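Local coordinates for tRNA delta(2)-isopentenylpyrophosphate transferase (Bacillus halodurans, PDB 3EXA), which probably transfers a dimethylallyl group from dimethylallyl diphosphate onto adenine 37 of tRNAs that read codons beginning with uridine, at residues 9-14 with 202-207; 43-48 with 213-218; 192-197 with 282-287. All blocks are in the same frame, centred on the assembly; numbering follows the deposited sequence.

In the fold
Contacts 1 and 2, whose centres lie about 16 Å apart, both use helix 201-218: residues 202-207 meet the loop after strand 4-9, and residues 213-218 meet the loop at 43-48. Contact 3 lies within the parallel sheet, where strand 191-198 leads to that helix and pairs with strand 284-288. Contacts 1 and 3 touch, since Val9 continues the sheet beside Ile195 and Leu197. All three are partly buried, but their chemistry differs. Contact 3 is bonded through the backbone, with mostly apolar side chains on both faces; contact 1 joins a leucine wedge to an arginine grip on its exposed side; contact 2 relies on van der Waals packing against a turn.

Contact 1: residues 9-14 with 202-207; sequences VGPTAV and DVLYDR
Ala13 and Arg207 bring the backbones closest, with CA atoms 6.3 Å apart, where the loop turning out of strand 4-9 passes the side of helix 201-218. Deeper in, Leu204 sends its two methyls into the loop: CD1 packs 3.6 Å from Val14 CG1 and also lies against the carbonyl O of Thr12, while CD2 rests 4.1 Å from Pro11 CG. Leu204 swings CG away from its backbone N (chi1 178°), which carries the branch across to the loop although the CB bond does not aim there. On the solvent side, Arg207 grips one carbonyl oxygen side-on. Its NE and its NH2 each donate to Ala13 O at 2.8 Å, both bonds bent as expected when two N-H groups share one oxygen that lies close to the guanidinium plane. NE is nearly in line with the C=O, whereas NH2 stands above the carbonyl plane; a bend at chi3 (62°) brings both nitrogens round. Pro11 also packs on Leu275, and its O accepts a bond from Lys16. Residues 10-17, a predicted ATP site of which 12-17 probably bind substrate too, as in relatives, are in their strand-loop-helix setting consistent with a P-loop (Walker A motif).

Contact 2: residues 43-48 with 213-218; sequences MDIGTA and DQMVEE
Met215 and Ile45 are the nearest residues across this contact, with CA atoms 5.9 Å apart, and from Met215 the last turn of helix 201-218 runs on to Glu218 over a type I turn spanning Ile45 to Ala48. Met215, a selenomethionine, starts the packing at CB, which lies 3.8 Å from Ile45 CG2. The same CG2 also packs 3.6 Å from the backbone O of Met215. The selenomethionine chain runs out extended through chi2 and then bends at chi3 (142°), delivering the terminal methyl CE to the turn. There CE is pressed tightly against two carbonyl oxygens, 3.0 Å from Ile45 O and 3.2 Å from Gly46 O. Ala48 CB meets the same methyl, Met215 CE, at 4.0 Å. One turn on, Glu218 meets both branches of the isoleucine: Ile45 CD1 lies 3.5 Å from its backbone O, and its OE2 stands beside CG2. Ile45 can serve both residues because CG2 is anti to its backbone N while CG1 (chi1 -60°) carries CD1 toward the helix end. With an alanine here in place of Ile45, Met215 CB and the end of the helix at Glu218 would probably lose their apolar neighbour, opening a gap beside the helix. The loop is also tied to helix 220-229, where Glu223 accepts hydrogen bonds from the backbone N of Ile45 and Gly46. The turn closes through its own bond from Ala48 N to Ile45 O, the oxygen that Met215 CE approaches. Between the two segments the chemistry is therefore van der Waals packing of methyl groups on backbone carbonyls and apolar carbons, which implies a joint that depends on shape more than on directed polar bonds.

Contact 3: residues 192-197 with 282-287; sequences LVMIGL and ANVTWF
Thr285 and Ile195 lie side by side where strands 191-198 and 284-288 pair in parallel at one edge of the sheet in this P-loop NTPase-like fold. Three backbone bonds join them: Thr285 N to Met194 O, Gly196 N to Thr285 O and Phe287 N to Gly196 O, the last two at 2.7 Å. The axes of the two short strand segments cross at -32°. Trp286 can be followed outward from CB, which stands 3.8 Å from Gly196 O. CG, anti to the residue's carbonyl carbon (chi1 -65°), keeps near the same oxygen, and chi2 of 86° lays the indole over Gly196. CD2 passes onto Gly196 CA, CE3 comes 3.2 Å from Gly196 C, and CZ3, next along the ring, touches both that carbon and CA. The glycine CA makes a CH-pi contact 3.9 Å from the centroid of the six-membered ring. A CB placed on Gly196 would probably clash with Trp286 CE3. Val284 CG1 packs over the same ring face, while its CG2 meets the CE of selenomethionine Met194. Helix 256-279 adds Leu275 and Phe278 beside the indole, and its Arg279 makes a cation-pi contact with it. On the opposite face of the sheet, Phe287 touches Ile195 CG2 through CE1 and Leu197 CD2 through CB, where Ile301 packs on it. A water donates to Met194 O at 2.7 Å and hydrogen-bonds Thr285 OG1 at 2.6 Å.

Contact 1: residues 9-14 with 202-207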
loop_
_atom_site.group_PDB
_atom_site.type_symbol
_atom_site.label_atom_id
_atom_site.label_comp_id
_atom_site.label_asym_id
_atom_site.label_seq_id
_atom_site.Cartn_x
_atom_site.Cartn_y
_atom_site.Cartn_z
ATOM N N VAL A 9 7.141 -24.091 23.847
ATOM C CA VAL A 9 5.758 -23.764 23.556
ATOM C C VAL A 9 4.831 -24.769 24.229
ATOM O O VAL A 9 5.274 -25.828 24.669
ATOM C CB VAL A 9 5.525 -23.838 22.065
ATOM C CG1 VAL A 9 6.556 -22.972 21.341
ATOM C CG2 VAL A 9 5.653 -25.292 21.620
ATOM N N GLY A 10 3.544 -24.444 24.272
ATOM C CA GLY A 10 2.566 -25.320 24.893
ATOM C C GLY A 10 1.440 -24.486 25.480
ATOM O O GLY A 10 1.593 -23.277 25.627
ATOM N N PRO A 11 0.294 -25.094 25.813
ATOM C CA PRO A 11 -0.857 -24.384 26.388
ATOM C C PRO A 11 -0.554 -23.816 27.773
ATOM O O PRO A 11 0.585 -23.867 28.231
ATOM C CB PRO A 11 -1.934 -25.463 26.433
ATOM C CG PRO A 11 -1.134 -26.705 26.669
ATOM C CD PRO A 11 0.009 -26.533 25.694
ATOM N N THR A 12 -1.573 -23.279 28.440
ATOM C CA THR A 12 -1.404 -22.710 29.779
ATOM C C THR A 12 -1.530 -23.784 30.847
ATOM O O THR A 12 -2.274 -24.747 30.682
ATOM C CB THR A 12 -2.494 -21.665 30.128
ATOM O OG1 THR A 12 -3.010 -21.068 28.932
ATOM C CG2 THR A 12 -1.914 -20.574 31.042
ATOM N N ALA A 13 -0.805 -23.590 31.944
ATOM C CA ALA A 13 -0.833 -24.483 33.089
ATOM C C ALA A 13 -0.037 -25.777 32.976
ATOM O O ALA A 13 -0.146 -26.647 33.841
ATOM C CB ALA A 13 -2.282 -24.791 33.458
ATOM N N VAL A 14 0.774 -25.908 31.932
ATOM C CA VAL A 14 1.586 -27.113 31.764
ATOM C C VAL A 14 2.973 -26.985 32.392
ATOM O O VAL A 14 3.803 -27.871 32.238
ATOM C CB VAL A 14 1.781 -27.480 30.271
ATOM C CG1 VAL A 14 0.502 -28.053 29.698
ATOM C CG2 VAL A 14 2.206 -26.254 29.487
ATOM N N ASP A 202 -8.157 -34.052 30.860
ATOM C CA ASP A 202 -8.819 -33.757 32.123
ATOM C C ASP A 202 -7.951 -33.062 33.162
ATOM O O ASP A 202 -8.422 -32.177 33.877
ATOM C CB ASP A 202 -9.386 -35.045 32.712
ATOM C CG ASP A 202 -10.422 -35.683 31.814
ATOM O OD1 ASP A 202 -10.927 -36.767 32.173
ATOM O OD2 ASP A 202 -10.732 -35.099 30.752
ATOM N N VAL A 203 -6.691 -33.474 33.252
ATOM C CA VAL A 203 -5.755 -32.896 34.207
ATOM C C VAL A 203 -5.509 -31.432 33.873
ATOM O O VAL A 203 -5.637 -30.569 34.732
ATOM C CB VAL A 203 -4.410 -33.680 34.199
ATOM C CG1 VAL A 203 -3.357 -32.940 34.993
ATOM C CG2 VAL A 203 -4.616 -35.064 34.810
ATOM N N LEU A 204 -5.173 -31.166 32.613
ATOM C CA LEU A 204 -4.912 -29.818 32.138
ATOM C C LEU A 204 -6.088 -28.873 32.387
ATOM O O LEU A 204 -5.896 -27.720 32.795
ATOM C CB LEU A 204 -4.595 -29.847 30.643
ATOM C CG LEU A 204 -4.354 -28.453 30.054
ATOM C CD1 LEU A 204 -3.015 -27.949 30.543
ATOM C CD2 LEU A 204 -4.388 -28.483 28.529
ATOM N N TYR A 205 -7.306 -29.350 32.131
ATOM C CA TYR A 205 -8.507 -28.534 32.321
ATOM C C TYR A 205 -8.706 -28.152 33.783
ATOM O O TYR A 205 -8.971 -26.987 34.097
ATOM C CB TYR A 205 -9.763 -29.262 31.796
ATOM C CG TYR A 205 -9.921 -29.247 30.282
ATOM C CD1 TYR A 205 -9.042 -28.516 29.480
ATOM C CD2 TYR A 205 -10.949 -29.955 29.653
ATOM C CE1 TYR A 205 -9.171 -28.490 28.094
ATOM C CE2 TYR A 205 -11.092 -29.933 28.252
ATOM C CZ TYR A 205 -10.190 -29.195 27.484
ATOM O OH TYR A 205 -10.281 -29.152 26.103
ATOM N N ASP A 206 -8.580 -29.123 34.679
ATOM C CA ASP A 206 -8.754 -28.833 36.101
ATOM C C ASP A 206 -7.740 -27.806 36.560
ATOM O O ASP A 206 -8.069 -26.906 37.334
ATOM C CB ASP A 206 -8.598 -30.099 36.944
ATOM C CG ASP A 206 -9.750 -31.058 36.767
ATOM O OD1 ASP A 206 -9.734 -32.121 37.416
ATOM O OD2 ASP A 206 -10.672 -30.752 35.983
ATOM N N ARG A 207 -6.504 -27.936 36.086
ATOM C CA ARG A 207 -5.475 -26.982 36.484
ATOM C C ARG A 207 -5.789 -25.596 35.925
ATOM O O ARG A 207 -5.370 -24.593 36.495
ATOM C CB ARG A 207 -4.086 -27.448 36.016
ATOM C CG ARG A 207 -3.484 -28.595 36.833
ATOM C CD ARG A 207 -2.317 -29.218 36.082
ATOM N NE ARG A 207 -1.244 -28.260 35.865
ATOM C CZ ARG A 207 -0.262 -28.029 36.731
ATOM N NH1 ARG A 207 -0.220 -28.699 37.872
ATOM N NH2 ARG A 207 0.671 -27.121 36.460
#

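Contact 2: residues 43-48 with 213-218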
loop_
_atom_site.group_PDB
_atom_site.type_symbol
_atom_site.label_atom_id
_atom_site.label_comp_id
_atom_site.label_asym_id
_atom_site.label_seq_id
_atom_site.Cartn_x
_atom_site.Cartn_y
_atom_site.Cartn_z
HETATM N N MSE A 43 -1.216 -5.222 34.776
HETATM C CA MSE A 43 -2.059 -6.381 34.511
HETATM C C MSE A 43 -1.222 -7.604 34.854
HETATM O O MSE A 43 -0.667 -8.259 33.975
HETATM C CB MSE A 43 -2.460 -6.399 33.030
HETATM C CG MSE A 43 -3.459 -5.295 32.663
HETATM SE SE MSE A 43 -3.706 -4.952 30.773
HETATM C CE MSE A 43 -5.100 -6.212 30.333
ATOM N N ASP A 44 -1.120 -7.902 36.142
ATOM C CA ASP A 44 -0.311 -9.026 36.585
ATOM C C ASP A 44 -1.129 -10.281 36.852
ATOM O O ASP A 44 -0.745 -11.383 36.457
ATOM C CB ASP A 44 0.461 -8.633 37.847
ATOM C CG ASP A 44 1.214 -7.321 37.689
ATOM O OD1 ASP A 44 1.898 -7.149 36.655
ATOM O OD2 ASP A 44 1.131 -6.468 38.601
ATOM N N ILE A 45 -2.265 -10.114 37.518
ATOM C CA ILE A 45 -3.116 -11.246 37.849
ATOM C C ILE A 45 -3.783 -11.874 36.641
ATOM O O ILE A 45 -3.588 -13.054 36.364
ATOM C CB ILE A 45 -4.191 -10.835 38.842
ATOM C CG1 ILE A 45 -3.524 -10.314 40.114
ATOM C CG2 ILE A 45 -5.096 -12.009 39.132
ATOM C CD1 ILE A 45 -4.447 -9.581 41.038
ATOM N N GLY A 46 -4.564 -11.086 35.915
ATOM C CA GLY A 46 -5.252 -11.617 34.749
ATOM C C GLY A 46 -4.343 -12.233 33.700
ATOM O O GLY A 46 -4.786 -13.040 32.891
ATOM N N THR A 47 -3.068 -11.874 33.700
ATOM C CA THR A 47 -2.186 -12.429 32.689
ATOM C C THR A 47 -1.230 -13.489 33.225
ATOM O O THR A 47 -0.348 -13.956 32.500
ATOM C CB THR A 47 -1.376 -11.324 31.995
ATOM O OG1 THR A 47 -0.353 -10.850 32.876
ATOM C CG2 THR A 47 -2.282 -10.159 31.628
ATOM N N ALA A 48 -1.412 -13.879 34.486
ATOM C CA ALA A 48 -0.555 -14.885 35.109
ATOM C C ALA A 48 0.906 -14.526 34.876
ATOM O O ALA A 48 1.719 -15.376 34.499
ATOM C CB ALA A 48 -0.853 -16.265 34.533
ATOM N N ASP A 213 -9.796 -19.624 39.486
ATOM C CA ASP A 213 -10.194 -19.337 40.845
ATOM C C ASP A 213 -9.042 -18.577 41.496
ATOM O O ASP A 213 -9.260 -17.573 42.177
ATOM C CB ASP A 213 -10.465 -20.624 41.623
ATOM C CG ASP A 213 -11.477 -21.522 40.943
ATOM O OD1 ASP A 213 -12.446 -21.018 40.337
ATOM O OD2 ASP A 213 -11.304 -22.758 41.031
ATOM N N GLN A 214 -7.815 -19.046 41.286
ATOM C CA GLN A 214 -6.662 -18.361 41.873
ATOM C C GLN A 214 -6.680 -16.880 41.517
ATOM O O GLN A 214 -6.450 -16.036 42.378
ATOM C CB GLN A 214 -5.356 -18.966 41.377
ATOM C CG GLN A 214 -4.670 -19.887 42.349
ATOM C CD GLN A 214 -3.471 -20.554 41.703
ATOM O OE1 GLN A 214 -2.608 -19.879 41.131
ATOM N NE2 GLN A 214 -3.412 -21.880 41.778
HETATM N N MSE A 215 -6.950 -16.572 40.253
HETATM C CA MSE A 215 -7.001 -15.184 39.820
HETATM C C MSE A 215 -8.101 -14.428 40.557
HETATM O O MSE A 215 -7.912 -13.279 40.958
HETATM C CB MSE A 215 -7.264 -15.082 38.317
HETATM C CG MSE A 215 -6.242 -15.782 37.455
HETATM SE SE MSE A 215 -6.611 -15.636 35.567
HETATM C CE MSE A 215 -4.772 -15.447 34.970
ATOM N N VAL A 216 -9.252 -15.067 40.729
ATOM C CA VAL A 216 -10.343 -14.411 41.422
ATOM C C VAL A 216 -9.938 -14.167 42.866
ATOM O O VAL A 216 -10.215 -13.110 43.414
ATOM C CB VAL A 216 -11.620 -15.248 41.377
ATOM C CG1 VAL A 216 -12.712 -14.560 42.165
ATOM C CG2 VAL A 216 -12.045 -15.447 39.936
ATOM N N GLU A 217 -9.267 -15.140 43.468
ATOM C CA GLU A 217 -8.819 -15.025 44.848
ATOM C C GLU A 217 -7.793 -13.917 45.036
ATOM O O GLU A 217 -7.853 -13.189 46.023
ATOM C CB GLU A 217 -8.225 -16.354 45.333
ATOM C CG GLU A 217 -9.256 -17.469 45.526
ATOM C CD GLU A 217 -8.670 -18.723 46.171
ATOM O OE1 GLU A 217 -7.964 -18.604 47.198
ATOM O OE2 GLU A 217 -8.932 -19.831 45.660
ATOM N N GLU A 218 -6.860 -13.784 44.094
ATOM C CA GLU A 218 -5.810 -12.762 44.178
ATOM C C GLU A 218 -6.301 -11.354 43.891
ATOM O O GLU A 218 -5.649 -10.385 44.263
ATOM C CB GLU A 218 -4.670 -13.098 43.218
ATOM C CG GLU A 218 -3.772 -14.213 43.709
ATOM C CD GLU A 218 -3.007 -14.885 42.585
ATOM O OE1 GLU A 218 -2.255 -15.837 42.873
ATOM O OE2 GLU A 218 -3.159 -14.470 41.412
#

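Contact 3: residues 192-197 with 282-287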
loop_
_atom_site.group_PDB
_atom_site.type_symbol
_atom_site.label_atom_id
_atom_site.label_comp_id
_atom_site.label_asym_id
_atom_site.label_seq_id
_atom_site.Cartn_x
_atom_site.Cartn_y
_atom_site.Cartn_z
ATOM N N LEU A 192 17.509 -23.653 15.599
ATOM C CA LEU A 192 16.394 -23.792 16.510
ATOM C C LEU A 192 16.054 -25.199 16.977
ATOM O O LEU A 192 16.150 -26.177 16.229
ATOM C CB LEU A 192 15.148 -23.140 15.896
ATOM C CG LEU A 192 13.842 -23.095 16.715
ATOM C CD1 LEU A 192 12.999 -21.944 16.241
ATOM C CD2 LEU A 192 13.072 -24.403 16.567
ATOM N N VAL A 193 15.676 -25.260 18.251
ATOM C CA VAL A 193 15.238 -26.466 18.926
ATOM C C VAL A 193 13.929 -26.031 19.592
ATOM O O VAL A 193 13.903 -25.141 20.452
ATOM C CB VAL A 193 16.249 -26.939 19.996
ATOM C CG1 VAL A 193 15.682 -28.130 20.758
ATOM C CG2 VAL A 193 17.560 -27.339 19.330
HETATM N N MSE A 194 12.838 -26.641 19.153
HETATM C CA MSE A 194 11.524 -26.319 19.664
HETATM C C MSE A 194 10.948 -27.512 20.416
HETATM O O MSE A 194 10.843 -28.604 19.863
HETATM C CB MSE A 194 10.617 -25.954 18.494
HETATM C CG MSE A 194 9.518 -24.984 18.841
HETATM SE SE MSE A 194 8.649 -24.270 17.265
HETATM C CE MSE A 194 6.830 -24.317 17.910
ATOM N N ILE A 195 10.585 -27.310 21.676
ATOM C CA ILE A 195 10.007 -28.388 22.475
ATOM C C ILE A 195 8.604 -27.984 22.893
ATOM O O ILE A 195 8.324 -26.803 23.074
ATOM C CB ILE A 195 10.826 -28.657 23.760
ATOM C CG1 ILE A 195 10.900 -27.380 24.591
ATOM C CG2 ILE A 195 12.233 -29.156 23.409
ATOM C CD1 ILE A 195 11.539 -27.561 25.933
ATOM N N GLY A 196 7.718 -28.959 23.047
ATOM C CA GLY A 196 6.363 -28.641 23.458
ATOM C C GLY A 196 5.986 -29.408 24.708
ATOM O O GLY A 196 6.336 -30.579 24.849
ATOM N N LEU A 197 5.293 -28.736 25.625
ATOM C CA LEU A 197 4.838 -29.342 26.871
ATOM C C LEU A 197 3.329 -29.576 26.782
ATOM O O LEU A 197 2.569 -28.649 26.497
ATOM C CB LEU A 197 5.162 -28.421 28.051
ATOM C CG LEU A 197 6.634 -27.975 28.115
ATOM C CD1 LEU A 197 6.884 -27.214 29.411
ATOM C CD2 LEU A 197 7.545 -29.191 28.025
ATOM N N ALA A 282 5.706 -28.713 12.559
ATOM C CA ALA A 282 6.708 -29.769 12.457
ATOM C C ALA A 282 8.002 -29.316 13.135
ATOM O O ALA A 282 8.292 -28.117 13.191
ATOM C CB ALA A 282 6.970 -30.113 10.983
ATOM N N ASN A 283 8.772 -30.276 13.645
ATOM C CA ASN A 283 10.028 -29.988 14.334
ATOM C C ASN A 283 9.808 -29.606 15.807
ATOM O O ASN A 283 10.672 -28.992 16.438
ATOM C CB ASN A 283 10.788 -28.880 13.603
ATOM C CG ASN A 283 11.156 -29.272 12.187
ATOM O OD1 ASN A 283 11.492 -28.425 11.359
ATOM N ND2 ASN A 283 11.103 -30.569 11.904
ATOM N N VAL A 284 8.644 -29.968 16.346
ATOM C CA VAL A 284 8.318 -29.696 17.742
ATOM C C VAL A 284 8.311 -31.008 18.521
ATOM O O VAL A 284 7.412 -31.841 18.367
ATOM C CB VAL A 284 6.933 -29.019 17.892
ATOM C CG1 VAL A 284 6.629 -28.784 19.373
ATOM C CG2 VAL A 284 6.912 -27.693 17.140
ATOM N N THR A 285 9.328 -31.191 19.348
ATOM C CA THR A 285 9.458 -32.391 20.157
ATOM C C THR A 285 8.616 -32.211 21.420
ATOM O O THR A 285 8.823 -31.277 22.194
ATOM C CB THR A 285 10.936 -32.608 20.487
ATOM O OG1 THR A 285 11.680 -32.590 19.260
ATOM C CG2 THR A 285 11.154 -33.943 21.189
ATOM N N TRP A 286 7.648 -33.094 21.623
ATOM C CA TRP A 286 6.790 -32.948 22.779
ATOM C C TRP A 286 7.199 -33.745 24.001
ATOM O O TRP A 286 7.921 -34.738 23.922
ATOM C CB TRP A 286 5.344 -33.277 22.411
ATOM C CG TRP A 286 4.742 -32.318 21.426
ATOM C CD1 TRP A 286 4.832 -32.374 20.060
ATOM C CD2 TRP A 286 3.966 -31.153 21.729
ATOM N NE1 TRP A 286 4.155 -31.320 19.501
ATOM C CE2 TRP A 286 3.612 -30.555 20.501
ATOM C CE3 TRP A 286 3.528 -30.559 22.922
ATOM C CZ2 TRP A 286 2.845 -29.384 20.429
ATOM C CZ3 TRP A 286 2.763 -29.393 22.849
ATOM C CH2 TRP A 286 2.429 -28.824 21.611
ATOM N N PHE A 287 6.739 -33.272 25.146
ATOM C CA PHE A 287 7.017 -33.928 26.395
ATOM C C PHE A 287 5.757 -33.881 27.215
ATOM O O PHE A 287 5.097 -32.842 27.306
ATOM C CB PHE A 287 8.158 -33.236 27.132
ATOM C CG PHE A 287 9.513 -33.473 26.521
ATOM C CD1 PHE A 287 9.961 -32.703 25.448
ATOM C CD2 PHE A 287 10.349 -34.468 27.028
ATOM C CE1 PHE A 287 11.224 -32.916 24.896
ATOM C CE2 PHE A 287 11.609 -34.688 26.483
ATOM C CZ PHE A 287 12.049 -33.913 25.414
HETATM O O HOH W 1 12.636 -30.240 18.677
#